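Local coordinates for protein putative amidohydrolase (Unidentified, PDB 3MKV) that probably hydrolyses dipeptides that end in proline, as a zinc-dependent prolidase of the amidohydrolase superfamily, at residues D63-V68 with V274-T279; P92-M97 with P127-S132; T104-G109 with E361-Q366; Y280-S285 with T325-E330. One frame throughout, in Å; residues are numbered along the deposited sequence.

Interaction 1. Residues D63-V68 with V274-T279. With ZN (zinc ion), chain I.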
loop_
_atom_site.group_PDB
_atom_site.type_symbol
_atom_site.label_atom_id
_atom_site.label_comp_id
_atom_site.label_asym_id
_atom_site.label_seq_id
_atom_site.Cartn_x
_atom_site.Cartn_y
_atom_site.Cartn_z
ATOM N N ASP A 63 35.973 24.297 -9.817
ATOM C CA ASP A 63 34.672 24.953 -9.627
ATOM C C ASP A 63 33.819 24.213 -8.592
ATOM O O ASP A 63 33.501 23.023 -8.753
ATOM C CB ASP A 63 33.913 25.117 -10.947
ATOM C CG ASP A 63 32.649 25.938 -10.787
ATOM O OD1 ASP A 63 32.093 25.972 -9.668
ATOM O OD2 ASP A 63 32.198 26.549 -11.779
ATOM N N LEU A 64 33.452 24.936 -7.531
ATOM C CA LEU A 64 32.852 24.334 -6.341
ATOM C C LEU A 64 31.338 24.245 -6.409
ATOM O O LEU A 64 30.700 23.745 -5.482
ATOM C CB LEU A 64 33.258 25.108 -5.085
ATOM C CG LEU A 64 34.655 24.888 -4.512
ATOM C CD1 LEU A 64 34.837 25.705 -3.221
ATOM C CD2 LEU A 64 34.892 23.401 -4.254
ATOM N N HIS A 65 30.754 24.724 -7.498
ATOM C CA HIS A 65 29.298 24.712 -7.613
ATOM C C HIS A 65 28.818 24.607 -9.054
ATOM O O HIS A 65 28.545 25.601 -9.703
ATOM C CB HIS A 65 28.678 25.943 -6.934
ATOM C CG HIS A 65 27.222 25.790 -6.632
ATOM N ND1 HIS A 65 26.712 25.882 -5.355
ATOM C CD2 HIS A 65 26.167 25.531 -7.439
ATOM C CE1 HIS A 65 25.405 25.688 -5.389
ATOM N NE2 HIS A 65 25.051 25.471 -6.643
ATOM N N VAL A 66 28.708 23.389 -9.551
ATOM C CA VAL A 66 28.128 23.179 -10.865
ATOM C C VAL A 66 26.969 22.205 -10.751
ATOM O O VAL A 66 26.826 21.496 -9.756
ATOM C CB VAL A 66 29.178 22.632 -11.895
ATOM C CG1 VAL A 66 30.351 23.581 -12.020
ATOM C CG2 VAL A 66 29.671 21.259 -11.485
ATOM N N HIS A 67 26.132 22.194 -11.778
ATOM C CA HIS A 67 25.149 21.141 -11.964
ATOM C C HIS A 67 25.338 20.541 -13.348
ATOM O O HIS A 67 24.976 21.130 -14.358
ATOM C CB HIS A 67 23.737 21.684 -11.785
ATOM C CG HIS A 67 23.496 22.264 -10.427
ATOM N ND1 HIS A 67 23.283 21.483 -9.314
ATOM C CD2 HIS A 67 23.448 23.548 -10.001
ATOM C CE1 HIS A 67 23.107 22.259 -8.261
ATOM N NE2 HIS A 67 23.208 23.518 -8.649
ATOM N N VAL A 68 25.929 19.362 -13.398
ATOM C CA VAL A 68 26.225 18.769 -14.684
ATOM C C VAL A 68 24.957 18.374 -15.436
ATOM O O VAL A 68 24.921 18.427 -16.665
ATOM C CB VAL A 68 27.217 17.594 -14.554
ATOM C CG1 VAL A 68 27.097 16.658 -15.744
ATOM C CG2 VAL A 68 28.643 18.135 -14.418
ATOM N N VAL A 274 30.705 30.290 -1.091
ATOM C CA VAL A 274 30.935 30.100 -2.517
ATOM C C VAL A 274 29.929 30.925 -3.309
ATOM O O VAL A 274 28.795 30.486 -3.545
ATOM C CB VAL A 274 30.791 28.623 -2.942
ATOM C CG1 VAL A 274 31.152 28.482 -4.408
ATOM C CG2 VAL A 274 31.664 27.716 -2.070
ATOM N N PRO A 275 30.348 32.129 -3.720
ATOM C CA PRO A 275 29.533 33.033 -4.519
ATOM C C PRO A 275 29.389 32.460 -5.912
ATOM O O PRO A 275 30.311 31.809 -6.401
ATOM C CB PRO A 275 30.379 34.321 -4.571
ATOM C CG PRO A 275 31.424 34.161 -3.480
ATOM C CD PRO A 275 31.677 32.690 -3.422
ATOM N N THR A 276 28.258 32.707 -6.560
ATOM C CA THR A 276 28.043 32.186 -7.906
ATOM C C THR A 276 27.472 33.268 -8.823
ATOM O O THR A 276 26.444 33.070 -9.482
ATOM C CB THR A 276 27.133 30.936 -7.874
ATOM O OG1 THR A 276 25.863 31.270 -7.286
ATOM C CG2 THR A 276 27.787 29.824 -7.046
ATOM N N LEU A 277 28.164 34.409 -8.860
ATOM C CA LEU A 277 27.682 35.645 -9.519
ATOM C C LEU A 277 27.314 35.531 -11.003
ATOM O O LEU A 277 26.334 36.115 -11.456
ATOM C CB LEU A 277 28.708 36.779 -9.342
ATOM C CG LEU A 277 29.127 37.084 -7.905
ATOM C CD1 LEU A 277 30.138 38.210 -7.854
ATOM C CD2 LEU A 277 27.903 37.426 -7.071
ATOM N N VAL A 278 28.111 34.798 -11.761
ATOM C CA VAL A 278 27.907 34.718 -13.203
ATOM C C VAL A 278 26.505 34.218 -13.559
ATOM O O VAL A 278 25.925 34.612 -14.578
ATOM C CB VAL A 278 28.974 33.815 -13.860
ATOM C CG1 VAL A 278 28.898 32.395 -13.288
ATOM C CG2 VAL A 278 28.834 33.832 -15.380
ATOM N N THR A 279 25.959 33.349 -12.716
ATOM C CA THR A 279 24.662 32.760 -12.995
ATOM C C THR A 279 23.544 33.794 -12.968
ATOM O O THR A 279 22.623 33.736 -13.781
ATOM C CB THR A 279 24.323 31.616 -12.031
ATOM O OG1 THR A 279 23.102 30.997 -12.452
ATOM C CG2 THR A 279 24.162 32.136 -10.612
HETATM ZN ZN ZN I . 23.229 25.292 -7.567
#
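Leu-64 and His-65 lean on Val-274 and Thr-276 through carbon atoms, and no hydrogen bond passes between the two segments. The apolar part begins with the branches of Val-274: CG2 meets Leu-64 CD1 at 3.9 Å, while CG1 sits 4.0 Å from Leu-64 CB, the two side chains crossing at about a right angle. Two residues further on, the methyl CG2 of Thr-276 lies 4.0 Å from His-65 CB and approaches the start of the imidazole obliquely. The same threonine turns its hydroxyl to His-254, a ligand of the second zinc, so one residue touches a ligand of each metal.

Polar bonds act within the first segment. Asp-63 OD1 accepts a hydrogen bond from the backbone N of His-65 at 2.8 Å, nearly straight at 170°, closing an Asx turn where the chain changes direction. Metal bonds complete the account. His-65 turns its ring away from the backbone N (chi1 -162°) and directs NE2 to the zinc ion at 2.0 Å; metal at NE2 and Glu-253 at ND1 together fix the ring's rotation. His-67 NE2 binds the same zinc at 2.1 Å. This His-X-His pair at the end of a barrel strand is characteristic of the amidohydrolase superfamily, here in a site with two zinc ions.

Interaction 2. Residues P92-M97 with P127-S132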
loop_
_atom_site.group_PDB
_atom_site.type_symbol
_atom_site.label_atom_id
_atom_site.label_comp_id
_atom_site.label_asym_id
_atom_site.label_seq_id
_atom_site.Cartn_x
_atom_site.Cartn_y
_atom_site.Cartn_z
ATOM N N PRO A 92 28.558 16.430 -23.425
ATOM C CA PRO A 92 29.156 17.639 -23.979
ATOM C C PRO A 92 29.394 18.702 -22.903
ATOM O O PRO A 92 30.399 19.414 -22.943
ATOM C CB PRO A 92 28.115 18.120 -24.997
ATOM C CG PRO A 92 26.849 17.385 -24.650
ATOM C CD PRO A 92 27.290 16.083 -24.083
ATOM N N ILE A 93 28.480 18.801 -21.945
ATOM C CA ILE A 93 28.622 19.757 -20.846
ATOM C C ILE A 93 29.876 19.517 -20.008
ATOM O O ILE A 93 30.631 20.442 -19.735
ATOM C CB ILE A 93 27.374 19.771 -19.932
ATOM C CG1 ILE A 93 26.161 20.291 -20.714
ATOM C CG2 ILE A 93 27.629 20.626 -18.702
ATOM C CD1 ILE A 93 24.894 20.388 -19.909
ATOM N N MET A 94 30.108 18.271 -19.620
ATOM C CA MET A 94 31.295 17.941 -18.840
ATOM C C MET A 94 32.584 18.194 -19.628
ATOM O O MET A 94 33.605 18.613 -19.065
ATOM C CB MET A 94 31.242 16.490 -18.361
ATOM C CG MET A 94 30.401 16.262 -17.105
ATOM S SD MET A 94 30.465 14.541 -16.554
ATOM C CE MET A 94 29.720 13.709 -17.958
ATOM N N ARG A 95 32.530 17.920 -20.928
ATOM C CA ARG A 95 33.684 18.043 -21.806
ATOM C C ARG A 95 34.119 19.508 -21.935
ATOM O O ARG A 95 35.312 19.827 -21.986
ATOM C CB ARG A 95 33.318 17.497 -23.182
ATOM C CG ARG A 95 34.410 16.698 -23.844
ATOM C CD ARG A 95 33.821 15.626 -24.759
ATOM N NE ARG A 95 34.860 14.730 -25.258
ATOM C CZ ARG A 95 35.771 15.088 -26.155
ATOM N NH1 ARG A 95 35.762 16.322 -26.648
ATOM N NH2 ARG A 95 36.686 14.218 -26.558
ATOM N N ALA A 96 33.141 20.404 -21.980
ATOM C CA ALA A 96 33.434 21.813 -22.155
ATOM C C ALA A 96 34.034 22.433 -20.897
ATOM O O ALA A 96 34.788 23.408 -20.993
ATOM C CB ALA A 96 32.196 22.561 -22.593
ATOM N N MET A 97 33.712 21.866 -19.728
ATOM C CA MET A 97 34.230 22.385 -18.456
ATOM C C MET A 97 35.719 22.157 -18.440
ATOM O O MET A 97 36.496 23.058 -18.113
ATOM C CB MET A 97 33.588 21.703 -17.233
ATOM C CG MET A 97 32.086 21.968 -17.035
ATOM S SD MET A 97 31.397 21.134 -15.578
ATOM C CE MET A 97 29.835 21.940 -15.425
ATOM N N PRO A 127 35.816 16.900 -15.933
ATOM C CA PRO A 127 36.504 17.225 -14.699
ATOM C C PRO A 127 36.380 16.059 -13.718
ATOM O O PRO A 127 35.420 15.301 -13.775
ATOM C CB PRO A 127 35.726 18.433 -14.167
ATOM C CG PRO A 127 34.857 18.898 -15.286
ATOM C CD PRO A 127 34.607 17.709 -16.147
ATOM N N ARG A 128 37.357 15.911 -12.837
ATOM C CA ARG A 128 37.216 15.032 -11.703
ATOM C C ARG A 128 35.999 15.525 -10.939
ATOM O O ARG A 128 35.808 16.734 -10.779
ATOM C CB ARG A 128 38.468 15.103 -10.832
ATOM C CG ARG A 128 38.318 14.443 -9.487
ATOM C CD ARG A 128 39.576 14.609 -8.665
ATOM N NE ARG A 128 40.767 14.129 -9.362
ATOM C CZ ARG A 128 41.539 14.893 -10.126
ATOM N NH1 ARG A 128 41.237 16.172 -10.297
ATOM N NH2 ARG A 128 42.613 14.376 -10.715
ATOM N N LEU A 129 35.160 14.597 -10.484
ATOM C CA LEU A 129 33.848 14.967 -9.934
ATOM C C LEU A 129 33.738 14.724 -8.444
ATOM O O LEU A 129 33.951 13.615 -7.969
ATOM C CB LEU A 129 32.730 14.211 -10.646
ATOM C CG LEU A 129 32.373 14.538 -12.100
ATOM C CD1 LEU A 129 31.104 13.787 -12.484
ATOM C CD2 LEU A 129 32.170 16.029 -12.303
ATOM N N PHE A 130 33.405 15.770 -7.705
ATOM C CA PHE A 130 33.016 15.619 -6.306
ATOM C C PHE A 130 31.517 15.873 -6.219
ATOM O O PHE A 130 31.066 17.026 -6.267
ATOM C CB PHE A 130 33.770 16.603 -5.418
ATOM C CG PHE A 130 35.169 16.171 -5.088
ATOM C CD1 PHE A 130 36.190 16.297 -6.023
ATOM C CD2 PHE A 130 35.468 15.652 -3.845
ATOM C CE1 PHE A 130 37.475 15.913 -5.723
ATOM C CE2 PHE A 130 36.762 15.256 -3.538
ATOM C CZ PHE A 130 37.768 15.388 -4.477
ATOM N N VAL A 131 30.749 14.790 -6.091
ATOM C CA VAL A 131 29.300 14.847 -6.251
ATOM C C VAL A 131 28.517 14.874 -4.931
ATOM O O VAL A 131 28.934 14.304 -3.916
ATOM C CB VAL A 131 28.815 13.677 -7.127
ATOM C CG1 VAL A 131 29.588 13.658 -8.462
ATOM C CG2 VAL A 131 28.994 12.366 -6.393
ATOM N N SER A 132 27.370 15.541 -4.975
ATOM C CA SER A 132 26.485 15.679 -3.831
ATOM C C SER A 132 25.340 14.667 -3.853
ATOM O O SER A 132 24.650 14.496 -2.853
ATOM C CB SER A 132 25.878 17.081 -3.821
ATOM O OG SER A 132 26.851 18.064 -3.524
#
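Met-94 and Pro-127 mark the closest approach of the two backbones, their CA atoms 6.7 Å apart, where helix 83-99 passes the start of strand 128-131. The helix is kinked at Pro-92, whose nitrogen lacks a bond to the preceding turn, and then continues through Ala-96 N to Pro-92 O at 3.1 Å. No hydrogen bond joins helix and strand. Instead the carbonyl of Met-94 lies against the proline ring, with Met-94 O 3.2 Å from Pro-127 CD, a polar atom of the helix facing a ring carbon of the residue that leads into the strand.

The topology is that of a TIM-like barrel: strand 128-131 runs parallel to strand 102-107, which follows this helix in the chain, so the helix covers the outer side of neighbouring barrel strands. Val-105 of the intervening strand also touches Pro-127 and Leu-129.

Two methionines, one helical turn apart, supply the side chains. Met-97 lies square across the proline ring, and the touching is done near its root, with Met-97 CB 3.6 Å from Pro-127 CG. Its sulfur remains close to the same ring atom, at 4.1 Å from Pro-127 CG, although the chain, extended beyond CG, leads away from the strand. Met-94 behaves differently. Its chain is bent at the last torsion (chi3 -63°), and SD rests 4.2 Å from Leu-129 CD1, the methionine running roughly perpendicular to the leucine. Phe-115 of helix 113-120 packs on both Met-94 and Leu-129.

Interaction 3. Residues T104-G109 with E361-Q366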
loop_
_atom_site.group_PDB
_atom_site.type_symbol
_atom_site.label_atom_id
_atom_site.label_comp_id
_atom_site.label_asym_id
_atom_site.label_seq_id
_atom_site.Cartn_x
_atom_site.Cartn_y
_atom_site.Cartn_z
ATOM N N THR A 104 38.828 19.917 -11.820
ATOM C CA THR A 104 37.979 19.359 -10.776
ATOM C C THR A 104 36.742 20.233 -10.629
ATOM O O THR A 104 36.820 21.458 -10.761
ATOM C CB THR A 104 38.690 19.267 -9.407
ATOM O OG1 THR A 104 39.808 18.378 -9.492
ATOM C CG2 THR A 104 37.730 18.740 -8.345
ATOM N N VAL A 105 35.599 19.600 -10.376
ATOM C CA VAL A 105 34.404 20.341 -9.994
ATOM C C VAL A 105 33.658 19.691 -8.831
ATOM O O VAL A 105 33.699 18.469 -8.644
ATOM C CB VAL A 105 33.446 20.529 -11.172
ATOM C CG1 VAL A 105 34.069 21.463 -12.223
ATOM C CG2 VAL A 105 33.057 19.158 -11.770
ATOM N N ARG A 106 32.985 20.521 -8.041
ATOM C CA ARG A 106 32.075 20.012 -7.028
ATOM C C ARG A 106 30.673 20.206 -7.552
ATOM O O ARG A 106 30.238 21.337 -7.805
ATOM C CB ARG A 106 32.249 20.736 -5.693
ATOM C CG ARG A 106 31.529 20.065 -4.531
ATOM C CD ARG A 106 31.731 20.839 -3.251
ATOM N NE ARG A 106 31.147 22.176 -3.337
ATOM C CZ ARG A 106 30.939 22.960 -2.289
ATOM N NH1 ARG A 106 31.256 22.526 -1.080
ATOM N NH2 ARG A 106 30.410 24.167 -2.446
ATOM N N ASP A 107 29.970 19.097 -7.747
ATOM C CA ASP A 107 28.606 19.177 -8.228
ATOM C C ASP A 107 27.660 19.361 -7.046
ATOM O O ASP A 107 27.692 18.596 -6.077
ATOM C CB ASP A 107 28.232 17.962 -9.076
ATOM C CG ASP A 107 26.833 18.070 -9.641
ATOM O OD1 ASP A 107 25.863 17.877 -8.878
ATOM O OD2 ASP A 107 26.697 18.359 -10.842
ATOM N N ALA A 108 26.830 20.393 -7.137
ATOM C CA ALA A 108 26.034 20.841 -6.013
ATOM C C ALA A 108 24.647 20.201 -5.972
ATOM O O ALA A 108 23.845 20.512 -5.101
ATOM C CB ALA A 108 25.932 22.364 -6.032
ATOM N N GLY A 109 24.365 19.300 -6.906
ATOM C CA GLY A 109 23.092 18.615 -6.913
ATOM C C GLY A 109 22.745 18.052 -8.274
ATOM O O GLY A 109 22.737 18.777 -9.282
ATOM N N GLU A 361 40.947 23.474 -0.489
ATOM C CA GLU A 361 40.788 23.392 0.944
ATOM C C GLU A 361 39.369 22.912 1.243
ATOM O O GLU A 361 39.159 22.003 2.051
ATOM C CB GLU A 361 41.039 24.764 1.565
ATOM C CG GLU A 361 41.861 24.730 2.844
ATOM C CD GLU A 361 41.956 26.098 3.523
ATOM O OE1 GLU A 361 41.931 27.130 2.804
ATOM O OE2 GLU A 361 42.052 26.136 4.774
ATOM N N VAL A 362 38.399 23.531 0.577
ATOM C CA VAL A 362 37.005 23.125 0.693
ATOM C C VAL A 362 36.792 21.626 0.456
ATOM O O VAL A 362 35.883 21.027 1.032
ATOM C CB VAL A 362 36.113 23.905 -0.285
ATOM C CG1 VAL A 362 34.702 23.319 -0.296
ATOM C CG2 VAL A 362 36.096 25.388 0.075
ATOM N N LEU A 363 37.630 21.031 -0.386
ATOM C CA LEU A 363 37.464 19.638 -0.789
ATOM C C LEU A 363 38.271 18.691 0.076
ATOM O O LEU A 363 38.234 17.475 -0.130
ATOM C CB LEU A 363 37.899 19.447 -2.251
ATOM C CG LEU A 363 37.204 20.268 -3.338
ATOM C CD1 LEU A 363 37.924 20.115 -4.663
ATOM C CD2 LEU A 363 35.758 19.848 -3.489
ATOM N N GLY A 364 39.009 19.244 1.033
ATOM C CA GLY A 364 39.879 18.448 1.891
ATOM C C GLY A 364 41.057 17.914 1.099
ATOM O O GLY A 364 41.557 16.817 1.365
ATOM N N MET A 365 41.489 18.696 0.112
ATOM C CA MET A 365 42.548 18.281 -0.798
ATOM C C MET A 365 43.740 19.241 -0.792
ATOM O O MET A 365 44.429 19.384 -1.805
ATOM C CB MET A 365 42.006 18.091 -2.227
ATOM C CG MET A 365 40.999 16.944 -2.389
ATOM S SD MET A 365 41.746 15.286 -2.324
ATOM C CE MET A 365 40.423 14.349 -1.593
ATOM N N GLN A 366 43.999 19.887 0.345
ATOM C CA GLN A 366 45.159 20.766 0.440
ATOM C C GLN A 366 46.424 19.975 0.122
ATOM O O GLN A 366 46.674 18.922 0.719
ATOM C CB GLN A 366 45.272 21.438 1.811
ATOM C CG GLN A 366 44.853 20.565 2.993
ATOM C CD GLN A 366 43.381 20.734 3.363
ATOM O OE1 GLN A 366 42.617 19.764 3.403
ATOM N NE2 GLN A 366 42.978 21.974 3.635
#
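Arg-106 and Thr-104, on the same face of strand 102-107, meet Val-362 and Leu-363 where helix 348-362 ends. The tighter part lies at the guanidinium: Arg-106 NH1 is 3.6 Å from Val-362 CG1, the methyl approaching the flat group obliquely and the valine set nearly at right angles to the arginine chain. Leu-363 divides its two methyls between the strand residues. CD1 faces Thr-104 CG2 tip to tip at 3.9 Å, whereas CD2 lies a looser 4.2 Å from Arg-106 CD.

Beyond Leu-363 the contact gives way to the solvent side. Gly-364, exposed and with positive phi (70°), closes a Schellman motif, one of the two bonds back into the last turn being Gly-364 N to Glu-361 O at 2.9 Å, and the chain departs through exposed Gln-366.

The arginine chain leaves the strand with CG anti to the backbone N (chi1 -168°) and bends at chi3, which brings its polar end to partners beyond the two segments. NE donates to Leu-64 O, NH1 is shared by Tyr-230 and Thr-251, and NH2 forms a salt bridge with Glu-253, the residue that holds the zinc ligand His-65. A buried cation is thus satisfied at all three nitrogens, and Val-362 adds an apolar neighbour that probably strengthens its pairing with Glu-253.

Interaction 4. Residues Y280-S285 with T325-E330. With ZN (zinc ion), chain I.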
loop_
_atom_site.group_PDB
_atom_site.type_symbol
_atom_site.label_atom_id
_atom_site.label_comp_id
_atom_site.label_asym_id
_atom_site.label_seq_id
_atom_site.Cartn_x
_atom_site.Cartn_y
_atom_site.Cartn_z
ATOM N N TYR A 280 23.623 34.741 -12.042
ATOM C CA TYR A 280 22.588 35.771 -11.949
ATOM C C TYR A 280 22.592 36.700 -13.164
ATOM O O TYR A 280 21.531 37.036 -13.700
ATOM C CB TYR A 280 22.698 36.524 -10.621
ATOM C CG TYR A 280 22.765 35.546 -9.474
ATOM C CD1 TYR A 280 21.743 34.628 -9.279
ATOM C CD2 TYR A 280 23.856 35.507 -8.610
ATOM C CE1 TYR A 280 21.787 33.708 -8.252
ATOM C CE2 TYR A 280 23.911 34.581 -7.571
ATOM C CZ TYR A 280 22.865 33.684 -7.405
ATOM O OH TYR A 280 22.875 32.745 -6.398
ATOM N N ASP A 281 23.782 37.085 -13.613
ATOM C CA ASP A 281 23.922 37.881 -14.827
ATOM C C ASP A 281 23.314 37.200 -16.059
ATOM O O ASP A 281 22.845 37.871 -16.981
ATOM C CB ASP A 281 25.396 38.203 -15.086
ATOM C CG ASP A 281 25.959 39.201 -14.086
ATOM O OD1 ASP A 281 27.092 39.690 -14.307
ATOM O OD2 ASP A 281 25.268 39.497 -13.083
ATOM N N ALA A 282 23.330 35.869 -16.071
ATOM C CA ALA A 282 22.825 35.100 -17.204
ATOM C C ALA A 282 21.320 34.878 -17.132
ATOM O O ALA A 282 20.634 34.911 -18.153
ATOM C CB ALA A 282 23.545 33.764 -17.304
ATOM N N LEU A 283 20.806 34.631 -15.933
ATOM C CA LEU A 283 19.373 34.446 -15.764
ATOM C C LEU A 283 18.626 35.690 -16.237
ATOM O O LEU A 283 17.560 35.597 -16.852
ATOM C CB LEU A 283 19.034 34.137 -14.305
ATOM C CG LEU A 283 19.431 32.748 -13.792
ATOM C CD1 LEU A 283 19.257 32.645 -12.286
ATOM C CD2 LEU A 283 18.636 31.660 -14.511
ATOM N N ALA A 284 19.201 36.854 -15.955
ATOM C CA ALA A 284 18.612 38.120 -16.375
ATOM C C ALA A 284 18.715 38.326 -17.888
ATOM O O ALA A 284 17.756 38.752 -18.523
ATOM C CB ALA A 284 19.262 39.279 -15.629
ATOM N N SER A 285 19.875 38.005 -18.460
ATOM C CA SER A 285 20.166 38.279 -19.874
ATOM C C SER A 285 19.428 37.387 -20.871
ATOM O O SER A 285 18.898 37.867 -21.871
ATOM C CB SER A 285 21.673 38.165 -20.142
ATOM O OG SER A 285 22.427 38.902 -19.194
ATOM N N THR A 325 30.060 28.780 -10.004
ATOM C CA THR A 325 29.373 29.366 -11.144
ATOM C C THR A 325 27.854 29.156 -11.112
ATOM O O THR A 325 27.096 30.115 -11.298
ATOM C CB THR A 325 29.986 28.875 -12.498
ATOM O OG1 THR A 325 29.914 27.446 -12.583
ATOM C CG2 THR A 325 31.460 29.316 -12.629
ATOM N N ASP A 326 27.418 27.911 -10.899
ATOM C CA ASP A 326 25.987 27.576 -10.778
ATOM C C ASP A 326 25.166 27.918 -12.024
ATOM O O ASP A 326 24.067 28.463 -11.917
ATOM C CB ASP A 326 25.369 28.264 -9.551
ATOM C CG ASP A 326 23.997 27.708 -9.187
ATOM O OD1 ASP A 326 23.699 26.546 -9.546
ATOM O OD2 ASP A 326 23.209 28.432 -8.537
ATOM N N LEU A 327 25.684 27.582 -13.198
ATOM C CA LEU A 327 25.014 27.912 -14.459
ATOM C C LEU A 327 24.093 26.793 -14.974
ATOM O O LEU A 327 24.299 25.615 -14.666
ATOM C CB LEU A 327 26.059 28.281 -15.520
ATOM C CG LEU A 327 26.818 29.600 -15.294
ATOM C CD1 LEU A 327 28.155 29.625 -16.010
ATOM C CD2 LEU A 327 25.975 30.812 -15.693
ATOM N N LEU A 328 23.103 27.168 -15.787
ATOM C CA LEU A 328 22.095 26.231 -16.289
ATOM C C LEU A 328 22.026 26.214 -17.809
ATOM O O LEU A 328 22.315 27.209 -18.461
ATOM C CB LEU A 328 20.706 26.589 -15.744
ATOM C CG LEU A 328 20.580 26.938 -14.254
ATOM C CD1 LEU A 328 19.199 27.472 -13.941
ATOM C CD2 LEU A 328 20.907 25.739 -13.360
ATOM N N GLY A 329 21.627 25.079 -18.370
ATOM C CA GLY A 329 21.353 24.974 -19.802
ATOM C C GLY A 329 22.427 25.533 -20.714
ATOM O O GLY A 329 23.592 25.139 -20.642
ATOM N N GLU A 330 22.002 26.439 -21.573
ATOM C CA GLU A 330 22.823 27.099 -22.561
ATOM C C GLU A 330 23.907 27.944 -21.936
ATOM O O GLU A 330 24.978 28.097 -22.489
ATOM C CB GLU A 330 21.943 27.965 -23.451
ATOM C CG GLU A 330 21.043 27.195 -24.398
ATOM C CD GLU A 330 19.719 26.738 -23.785
ATOM O OE1 GLU A 330 19.523 26.829 -22.557
ATOM O OE2 GLU A 330 18.860 26.276 -24.558
HETATM ZN ZN ZN I . 23.229 25.292 -7.567
#
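Ala-282 and Leu-283, adjacent on helix 277-286, each meet one leucine of the loop that follows Asp-326. The methyl of Ala-282 points at the loop and is met by one branch of Leu-327, with Ala-282 CB 4.1 Å from Leu-327 CD2. Leu-327 starts off to the side of the helix, but its CG stands anti to the carbonyl carbon (chi1 -69°), which carries CD2 across to the alanine. Leu-283 likewise reaches its partner with the far end of its chain. Its CD2 comes to 4.3 Å from CD1 of Leu-328, a methyl-to-methyl contact between two branched ends and the looser of the two.

Just before these leucines stands the aspartate characteristic of the amidohydrolase barrel, here in a loop, its own phi positive (60°). Asp-326 OD1 binds the zinc ion at 2.4 Å, beside His-65, His-67 and the carboxylated Lys-193; OD2 stays farther, 3.3 Å from the zinc, so the carboxylate grips it mainly through one oxygen. The carbonyl of Asp-326 accepts a hydrogen bond from the hydroxyl of Thr-279, about one turn before Ala-282, and its backbone also bonds to His-65. On the helix itself, Tyr-280 OH pairs with the hydroxyl of Tyr-236.

Overall arrangement
Interactions 1 and 4 share helix 277-286 and one zinc ion, to which the first contributes His-65 and His-67 and the second Asp-326; their centres are 10 Å apart. They are also joined directly, since Asp-63 OD2 lies 2.6 Å from Thr-325 OG1. Strand 102-107 of interaction 3 pairs with the strand leading into segment 63-68, Asp-63 O lying 2.7 Å from Arg-106 N, a probable hydrogen bond. Interaction 2 joins the same sheet through strand 128-131, the neighbour of 102-107: Arg-128 NH1 is 2.7 Å from Thr-104 OG1 of interaction 3, and Met-94 CG packs 3.6 Å from Val-68 CG1 of interaction 1. Interactions 3 and 4, with centres about 21 Å apart, do not touch, and segment 63-68 lies against both.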